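Local coordinates for protein restriction endonuclease S subunits (Thermoanaerobacter tengcongensis, PDB 3OKG) that probably serves as the DNA-binding specificity subunit of a type I restriction-modification methyltransferase, recognising the target sequence for its partner M polypeptides, at residues V289-R294 against K353-V358; G298-A303 against W326-L331. One frame throughout, in Å; residues are numbered along the deposited sequence.

Contact 1: V289-R294 against K353-V358; sequences VLISVR and KDLQNV
Ile291 and Val293 meet Leu355 in a small, wholly apolar contact that buries 89 Å² over both sides. A single methyl carries the helix side of it: CD2 of Leu355 lies 4.4 Å from Ile291 CG2 and 4.4 Å from Val293 CG1, so one branch of the leucine is shared by residues two apart on the same face of the chain. Both separations are those of loose van der Waals contact, and the backbones stay well apart, with Val293 CA 9.6 Å from Leu355 CA. With the long branch of Ile291 anti to the backbone N (chi1 -173°), CG2 falls between the backbone N and carbonyl carbon and is the branch turned to the leucine.

The setting is a helix-on-sheet packing in the second DNA specificity domain. Strand 289-292 is an inner strand of a four-stranded antiparallel sheet, and short helix 352-357 lies against one face. Ala314 of the adjoining strand touches all three side chains, while Ile239 and Met241 of strand 237-241 also reach Leu355.

Polar interactions do not cross between the segments; they hold each one separately. Ser292 OG is hydrogen-bonded to Pro296 O, and Asp354 OD2 accepts from Thr351 N just ahead of the segment.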
ATOM      1  N   VAL A 289      10.751  30.438   3.794  1.00 28.82           N
ATOM      2  CA  VAL A 289      10.738  29.127   4.398  1.00 30.92           C
ATOM      3  C   VAL A 289      10.259  29.274   5.820  1.00 29.96           C
ATOM      4  O   VAL A 289      10.656  30.212   6.514  1.00 31.58           O
ATOM      5  CB  VAL A 289      12.173  28.516   4.359  1.00 28.14           C
ATOM      6  CG1 VAL A 289      12.233  27.213   5.150  1.00 25.74           C
ATOM      7  CG2 VAL A 289      12.604  28.286   2.895  1.00 22.71           C
ATOM      8  N   LEU A 290       9.383  28.375   6.257  1.00 31.96           N
ATOM      9  CA  LEU A 290       8.895  28.402   7.631  1.00 28.87           C
ATOM     10  C   LEU A 290       9.576  27.276   8.373  1.00 30.09           C
ATOM     11  O   LEU A 290       9.767  26.191   7.823  1.00 35.00           O
ATOM     12  CB  LEU A 290       7.359  28.226   7.689  1.00 31.92           C
ATOM     13  CG  LEU A 290       6.510  29.182   6.844  1.00 33.41           C
ATOM     14  CD1 LEU A 290       5.055  28.744   6.813  1.00 37.77           C
ATOM     15  CD2 LEU A 290       6.615  30.622   7.350  1.00 40.21           C
ATOM     16  N   ILE A 291       9.939  27.511   9.622  1.00 30.12           N
ATOM     17  CA  ILE A 291      10.620  26.473  10.388  1.00 30.78           C
ATOM     18  C   ILE A 291      10.077  26.442  11.809  1.00 38.72           C
ATOM     19  O   ILE A 291       9.755  27.484  12.367  1.00 35.61           O
ATOM     20  CB  ILE A 291      12.143  26.687  10.381  1.00 30.59           C
ATOM     21  CG1 ILE A 291      12.863  25.511  11.040  1.00 32.92           C
ATOM     22  CG2 ILE A 291      12.507  28.013  11.042  1.00 33.84           C
ATOM     23  CD1 ILE A 291      14.319  25.401  10.636  1.00 34.60           C
ATOM     24  N   SER A 292       9.949  25.245  12.376  1.00 41.02           N
ATOM     25  CA  SER A 292       9.403  25.094  13.717  1.00 33.74           C
ATOM     26  C   SER A 292      10.488  25.386  14.728  1.00 44.57           C
ATOM     27  O   SER A 292      11.563  24.817  14.657  1.00 40.75           O
ATOM     28  CB  SER A 292       8.871  23.679  13.931  1.00 56.93           C
ATOM     29  OG  SER A 292       8.512  23.475  15.287  1.00 62.37           O
ATOM     30  N   VAL A 293      10.211  26.279  15.671  1.00 45.72           N
ATOM     31  CA  VAL A 293      11.223  26.648  16.661  1.00 48.22           C
ATOM     32  C   VAL A 293      10.805  26.202  18.058  1.00 62.27           C
ATOM     33  O   VAL A 293      11.440  26.568  19.048  1.00 64.97           O
ATOM     34  CB  VAL A 293      11.493  28.168  16.648  1.00 51.68           C
ATOM     35  CG1 VAL A 293      12.200  28.564  15.361  1.00 43.58           C
ATOM     36  CG2 VAL A 293      10.177  28.953  16.798  1.00 36.53           C
ATOM     37  N   ARG A 294       9.755  25.387  18.126  1.00 61.71           N
ATOM     38  CA  ARG A 294       9.143  25.021  19.400  1.00 69.51           C
ATOM     39  C   ARG A 294       9.300  23.630  20.026  1.00 81.65           C
ATOM     40  O   ARG A 294      10.152  23.423  20.889  1.00103.09           O
ATOM     41  CB  ARG A 294       7.636  25.298  19.358  1.00 75.61           C
ATOM     42  CG  ARG A 294       7.218  26.566  20.087  1.00 76.78           C
ATOM     43  CD  ARG A 294       8.420  27.289  20.669  1.00 81.75           C
ATOM     44  NE  ARG A 294       8.057  28.119  21.815  1.00 92.27           N
ATOM     45  CZ  ARG A 294       6.875  28.080  22.420  1.00 87.98           C
ATOM     46  NH1 ARG A 294       5.934  27.251  21.990  1.00 97.70           N
ATOM     47  NH2 ARG A 294       6.632  28.871  23.457  1.00 89.62           N
ATOM     48  N   LYS A 353      19.337  34.034  17.230  1.00 34.17           N
ATOM     49  CA  LYS A 353      20.782  33.946  17.119  1.00 47.14           C
ATOM     50  C   LYS A 353      21.232  32.566  16.638  1.00 41.40           C
ATOM     51  O   LYS A 353      22.090  32.468  15.767  1.00 32.25           O
ATOM     52  CB  LYS A 353      21.455  34.340  18.433  1.00 46.97           C
ATOM     53  CG  LYS A 353      22.128  35.702  18.376  1.00 49.76           C
ATOM     54  CD  LYS A 353      23.444  35.607  17.597  1.00 71.48           C
ATOM     55  CE  LYS A 353      24.416  36.728  17.950  1.00 77.64           C
ATOM     56  NZ  LYS A 353      25.840  36.326  17.683  1.00 58.72           N
ATOM     57  N   ASP A 354      20.634  31.511  17.187  1.00 38.93           N
ATOM     58  CA  ASP A 354      20.891  30.150  16.721  1.00 43.07           C
ATOM     59  C   ASP A 354      20.781  30.065  15.202  1.00 39.04           C
ATOM     60  O   ASP A 354      21.731  29.670  14.524  1.00 41.87           O
ATOM     61  CB  ASP A 354      19.905  29.170  17.359  1.00 44.01           C
ATOM     62  CG  ASP A 354      20.162  28.969  18.840  1.00 59.30           C
ATOM     63  OD1 ASP A 354      21.236  29.404  19.318  1.00 58.83           O
ATOM     64  OD2 ASP A 354      19.294  28.378  19.522  1.00 45.76           O
ATOM     65  N   LEU A 355      19.624  30.460  14.681  1.00 29.05           N
ATOM     66  CA  LEU A 355      19.358  30.386  13.252  1.00 36.48           C
ATOM     67  C   LEU A 355      20.345  31.215  12.469  1.00 41.46           C
ATOM     68  O   LEU A 355      20.852  30.777  11.447  1.00 35.53           O
ATOM     69  CB  LEU A 355      17.952  30.883  12.945  1.00 34.33           C
ATOM     70  CG  LEU A 355      16.859  29.867  12.612  1.00 52.28           C
ATOM     71  CD1 LEU A 355      17.202  28.481  13.113  1.00 50.85           C
ATOM     72  CD2 LEU A 355      15.516  30.347  13.146  1.00 34.48           C
ATOM     73  N   GLN A 356      20.610  32.425  12.943  1.00 29.92           N
ATOM     74  CA  GLN A 356      21.519  33.313  12.235  1.00 30.01           C
ATOM     75  C   GLN A 356      22.937  32.736  12.184  1.00 28.96           C
ATOM     76  O   GLN A 356      23.701  33.039  11.266  1.00 36.58           O
ATOM     77  CB  GLN A 356      21.558  34.688  12.910  1.00 38.93           C
ATOM     78  CG  GLN A 356      20.283  35.523  12.770  1.00 29.79           C
ATOM     79  CD  GLN A 356      20.396  36.856  13.493  1.00 46.61           C
ATOM     80  OE1 GLN A 356      21.093  36.963  14.502  1.00 37.70           O
ATOM     81  NE2 GLN A 356      19.721  37.877  12.977  1.00 46.80           N
ATOM     82  N   ASN A 357      23.283  31.915  13.175  1.00 35.74           N
ATOM     83  CA  ASN A 357      24.652  31.421  13.326  1.00 35.99           C
ATOM     84  C   ASN A 357      24.945  30.118  12.588  1.00 36.86           C
ATOM     85  O   ASN A 357      26.095  29.675  12.546  1.00 43.98           O
ATOM     86  CB  ASN A 357      24.967  31.206  14.803  1.00 37.39           C
ATOM     87  CG  ASN A 357      25.340  32.482  15.511  1.00 54.85           C
ATOM     88  OD1 ASN A 357      25.667  33.481  14.874  1.00 39.89           O
ATOM     89  ND2 ASN A 357      25.306  32.451  16.842  1.00 44.63           N
ATOM     90  N   VAL A 358      23.904  29.492  12.053  1.00 34.20           N
ATOM     91  CA  VAL A 358      24.042  28.271  11.250  1.00 32.32           C
ATOM     92  C   VAL A 358      24.929  28.539  10.048  1.00 26.46           C
ATOM     93  O   VAL A 358      24.613  29.413   9.245  1.00 23.57           O
ATOM     94  CB  VAL A 358      22.650  27.820  10.742  1.00 34.19           C
ATOM     95  CG1 VAL A 358      22.778  26.663   9.762  1.00 30.99           C
ATOM     96  CG2 VAL A 358      21.755  27.449  11.927  1.00 37.30           C
TER

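Contact 2: G298-A303 against W326-L331; sequences GSTNVA and WLLYYL
This is a largely apolar strand-on-helix contact at the margin of the antiparallel sheet of the second DNA specificity domain, where strand 300-302 is the outermost strand within the chain and helix 324-333 packs against its face. The short axes run nearly antiparallel, at 164° between their N-to-C directions, and come within 9.7 Å, a spacing that side chains bridge. The two segments bury 175 Å² between them, with no hydrogen bond across.

Thr300 and Val302 supply the strand side, Leu328 and Leu331 the helix side. The last two are three positions apart, close to one helical turn, and therefore share a face. Leu328 is set with CG anti to the backbone N (chi1 -162°), and its forked end reaches the strand: CD2 lies 3.9 Å from Val302 CG2, while the CD1 branch is directed at Thr300, where the modelled approach is too close to be reliable. Val289 of the neighbouring strand touches Thr300, Leu328 and Leu331, continuing the apolar layer into the sheet.

Other sides of the helix are engaged by other parts of the chain. Trp326 NE1 is hydrogen-bonded to Pro361 O, Tyr330 OH to Phe359 O, and Tyr329 OH to Asp376 OD1 on the long helix 365-388, so the same helix links the sheet to the long helix.

Thr300 OG1, which makes a weak hydrogen bond with Leu290 O, also lies 4.0 Å from Leu331 CD1, the two side chains crossing at about a right angle.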
ATOM      1  N   GLY A 298      12.802  22.093  14.010  1.00 53.98           N
ATOM      2  CA  GLY A 298      13.524  21.879  12.767  1.00 58.59           C
ATOM      3  C   GLY A 298      12.661  21.573  11.557  1.00 54.50           C
ATOM      4  O   GLY A 298      13.087  21.767  10.416  1.00 48.77           O
ATOM      5  N   SER A 299      11.449  21.080  11.795  1.00 47.16           N
ATOM      6  CA  SER A 299      10.534  20.786  10.696  1.00 37.93           C
ATOM      7  C   SER A 299      10.229  22.042   9.885  1.00 35.38           C
ATOM      8  O   SER A 299      10.220  23.154  10.418  1.00 38.47           O
ATOM      9  CB  SER A 299       9.232  20.175  11.224  1.00 43.45           C
ATOM     10  OG  SER A 299       8.281  20.103  10.183  1.00 51.14           O
ATOM     11  N   THR A 300       9.919  21.844   8.610  1.00 36.70           N
ATOM     12  CA  THR A 300       9.896  22.910   7.625  1.00 35.52           C
ATOM     13  C   THR A 300       8.673  22.931   6.684  1.00 33.34           C
ATOM     14  O   THR A 300       8.105  21.891   6.333  1.00 38.56           O
ATOM     15  CB  THR A 300      11.169  22.778   6.751  1.00 42.70           C
ATOM     16  OG1 THR A 300      12.132  23.767   7.140  1.00 54.95           O
ATOM     17  CG2 THR A 300      10.833  22.943   5.300  1.00 37.24           C
ATOM     18  N   ASN A 301       8.282  24.134   6.275  1.00 34.16           N
ATOM     19  CA  ASN A 301       7.328  24.340   5.194  1.00 30.14           C
ATOM     20  C   ASN A 301       7.717  25.572   4.376  1.00 32.26           C
ATOM     21  O   ASN A 301       8.617  26.317   4.745  1.00 37.24           O
ATOM     22  CB  ASN A 301       5.906  24.550   5.745  1.00 41.85           C
ATOM     23  CG  ASN A 301       4.972  23.370   5.470  1.00 47.04           C
ATOM     24  OD1 ASN A 301       5.379  22.208   5.465  1.00 45.13           O
ATOM     25  ND2 ASN A 301       3.705  23.677   5.252  1.00 36.61           N
ATOM     26  N   VAL A 302       7.027  25.804   3.271  1.00 32.17           N
ATOM     27  CA  VAL A 302       7.209  27.044   2.522  1.00 31.89           C
ATOM     28  C   VAL A 302       5.903  27.823   2.474  1.00 49.59           C
ATOM     29  O   VAL A 302       4.838  27.247   2.275  1.00 44.40           O
ATOM     30  CB  VAL A 302       7.685  26.765   1.086  1.00 35.68           C
ATOM     31  CG1 VAL A 302       7.431  27.963   0.181  1.00 49.45           C
ATOM     32  CG2 VAL A 302       9.165  26.377   1.088  1.00 33.63           C
ATOM     33  N   ALA A 303       5.987  29.135   2.652  1.00 36.99           N
ATOM     34  CA  ALA A 303       4.799  29.984   2.572  1.00 43.10           C
ATOM     35  C   ALA A 303       4.367  30.154   1.128  1.00 52.35           C
ATOM     36  O   ALA A 303       5.189  30.462   0.272  1.00 42.82           O
ATOM     37  CB  ALA A 303       5.079  31.350   3.182  1.00 34.25           C
ATOM     38  N   TRP A 326      17.699  25.894  -2.242  1.00 22.83           N
ATOM     39  CA  TRP A 326      19.014  25.499  -1.663  1.00 23.08           C
ATOM     40  C   TRP A 326      18.892  25.471  -0.144  1.00 23.24           C
ATOM     41  O   TRP A 326      19.285  24.501   0.525  1.00 22.81           O
ATOM     42  CB  TRP A 326      20.107  26.490  -2.098  1.00 25.68           C
ATOM     43  CG  TRP A 326      21.508  26.163  -1.613  1.00 21.41           C
ATOM     44  CD1 TRP A 326      22.228  26.837  -0.641  1.00 26.91           C
ATOM     45  CD2 TRP A 326      22.364  25.111  -2.086  1.00 21.53           C
ATOM     46  NE1 TRP A 326      23.479  26.264  -0.490  1.00 23.65           N
ATOM     47  CE2 TRP A 326      23.594  25.213  -1.376  1.00 24.70           C
ATOM     48  CE3 TRP A 326      22.231  24.115  -3.068  1.00 20.43           C
ATOM     49  CZ2 TRP A 326      24.652  24.331  -1.582  1.00 24.54           C
ATOM     50  CZ3 TRP A 326      23.295  23.238  -3.278  1.00 24.01           C
ATOM     51  CH2 TRP A 326      24.490  23.355  -2.542  1.00 28.73           C
ATOM     52  N   LEU A 327      18.324  26.551   0.394  1.00 19.94           N
ATOM     53  CA  LEU A 327      18.051  26.659   1.823  1.00 21.00           C
ATOM     54  C   LEU A 327      17.184  25.500   2.324  1.00 25.60           C
ATOM     55  O   LEU A 327      17.485  24.871   3.336  1.00 22.40           O
ATOM     56  CB  LEU A 327      17.327  27.980   2.117  1.00 22.37           C
ATOM     57  CG  LEU A 327      16.934  28.207   3.578  1.00 27.64           C
ATOM     58  CD1 LEU A 327      18.153  28.056   4.485  1.00 25.40           C
ATOM     59  CD2 LEU A 327      16.296  29.581   3.757  1.00 21.66           C
ATOM     60  N   LEU A 328      16.100  25.225   1.604  1.00 26.19           N
ATOM     61  CA  LEU A 328      15.178  24.167   1.997  1.00 28.15           C
ATOM     62  C   LEU A 328      15.850  22.795   2.068  1.00 28.33           C
ATOM     63  O   LEU A 328      15.662  22.051   3.037  1.00 25.50           O
ATOM     64  CB  LEU A 328      13.997  24.107   1.019  1.00 26.30           C
ATOM     65  CG  LEU A 328      12.771  23.367   1.549  1.00 33.39           C
ATOM     66  CD1 LEU A 328      12.329  24.007   2.843  1.00 29.74           C
ATOM     67  CD2 LEU A 328      11.615  23.391   0.525  1.00 39.04           C
ATOM     68  N   TYR A 329      16.595  22.430   1.034  1.00 21.16           N
ATOM     69  CA  TYR A 329      17.316  21.158   1.070  1.00 24.86           C
ATOM     70  C   TYR A 329      18.281  21.086   2.245  1.00 33.53           C
ATOM     71  O   TYR A 329      18.433  20.043   2.881  1.00 21.76           O
ATOM     72  CB  TYR A 329      18.096  20.935  -0.213  1.00 24.86           C
ATOM     73  CG  TYR A 329      17.282  20.240  -1.275  1.00 33.13           C
ATOM     74  CD1 TYR A 329      16.991  20.878  -2.474  1.00 21.35           C
ATOM     75  CD2 TYR A 329      16.789  18.952  -1.066  1.00 24.19           C
ATOM     76  CE1 TYR A 329      16.236  20.249  -3.460  1.00 23.30           C
ATOM     77  CE2 TYR A 329      16.022  18.314  -2.041  1.00 24.32           C
ATOM     78  CZ  TYR A 329      15.749  18.974  -3.223  1.00 33.30           C
ATOM     79  OH  TYR A 329      15.001  18.353  -4.188  1.00 30.81           O
ATOM     80  N   TYR A 330      18.949  22.202   2.524  1.00 23.22           N
ATOM     81  CA  TYR A 330      19.948  22.218   3.605  1.00 22.39           C
ATOM     82  C   TYR A 330      19.272  22.001   4.950  1.00 23.81           C
ATOM     83  O   TYR A 330      19.706  21.169   5.738  1.00 25.78           O
ATOM     84  CB  TYR A 330      20.686  23.551   3.612  1.00 23.77           C
ATOM     85  CG  TYR A 330      21.900  23.573   4.527  1.00 23.18           C
ATOM     86  CD1 TYR A 330      22.926  22.666   4.364  1.00 26.94           C
ATOM     87  CD2 TYR A 330      22.013  24.529   5.539  1.00 26.28           C
ATOM     88  CE1 TYR A 330      24.046  22.690   5.194  1.00 25.96           C
ATOM     89  CE2 TYR A 330      23.120  24.560   6.369  1.00 24.36           C
ATOM     90  CZ  TYR A 330      24.128  23.655   6.192  1.00 25.50           C
ATOM     91  OH  TYR A 330      25.237  23.672   7.001  1.00 28.20           O
ATOM     92  N   LEU A 331      18.187  22.732   5.193  1.00 26.41           N
ATOM     93  CA  LEU A 331      17.443  22.612   6.444  1.00 26.34           C
ATOM     94  C   LEU A 331      16.878  21.211   6.642  1.00 30.12           C
ATOM     95  O   LEU A 331      16.847  20.701   7.762  1.00 31.46           O
ATOM     96  CB  LEU A 331      16.299  23.629   6.505  1.00 28.76           C
ATOM     97  CG  LEU A 331      16.670  25.113   6.564  1.00 34.36           C
ATOM     98  CD1 LEU A 331      15.402  25.951   6.455  1.00 34.17           C
ATOM     99  CD2 LEU A 331      17.466  25.487   7.821  1.00 34.49           C
TER

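In the fold
Along the chain, strand 289-292 comes first and opens contact 1; strand 300-302 follows directly and opens contact 2. Contact 2 closes first, at helix 324-333, over a loop of 22 residues, and contact 1 closes later, at helix 352-357, across 58, so the smaller loop lies wholly within the larger. The two strands are antiparallel neighbours in one sheet, joined by probable hydrogen bonds from Leu290 N to Asn301 O at 2.7 Å and from Ser292 N to Ser299 O at 2.9 Å. With centres about 10 Å apart, the contacts tie helices 324-333 and 352-357 to adjoining strands of the same domain, well out from the centre of the elongated chain.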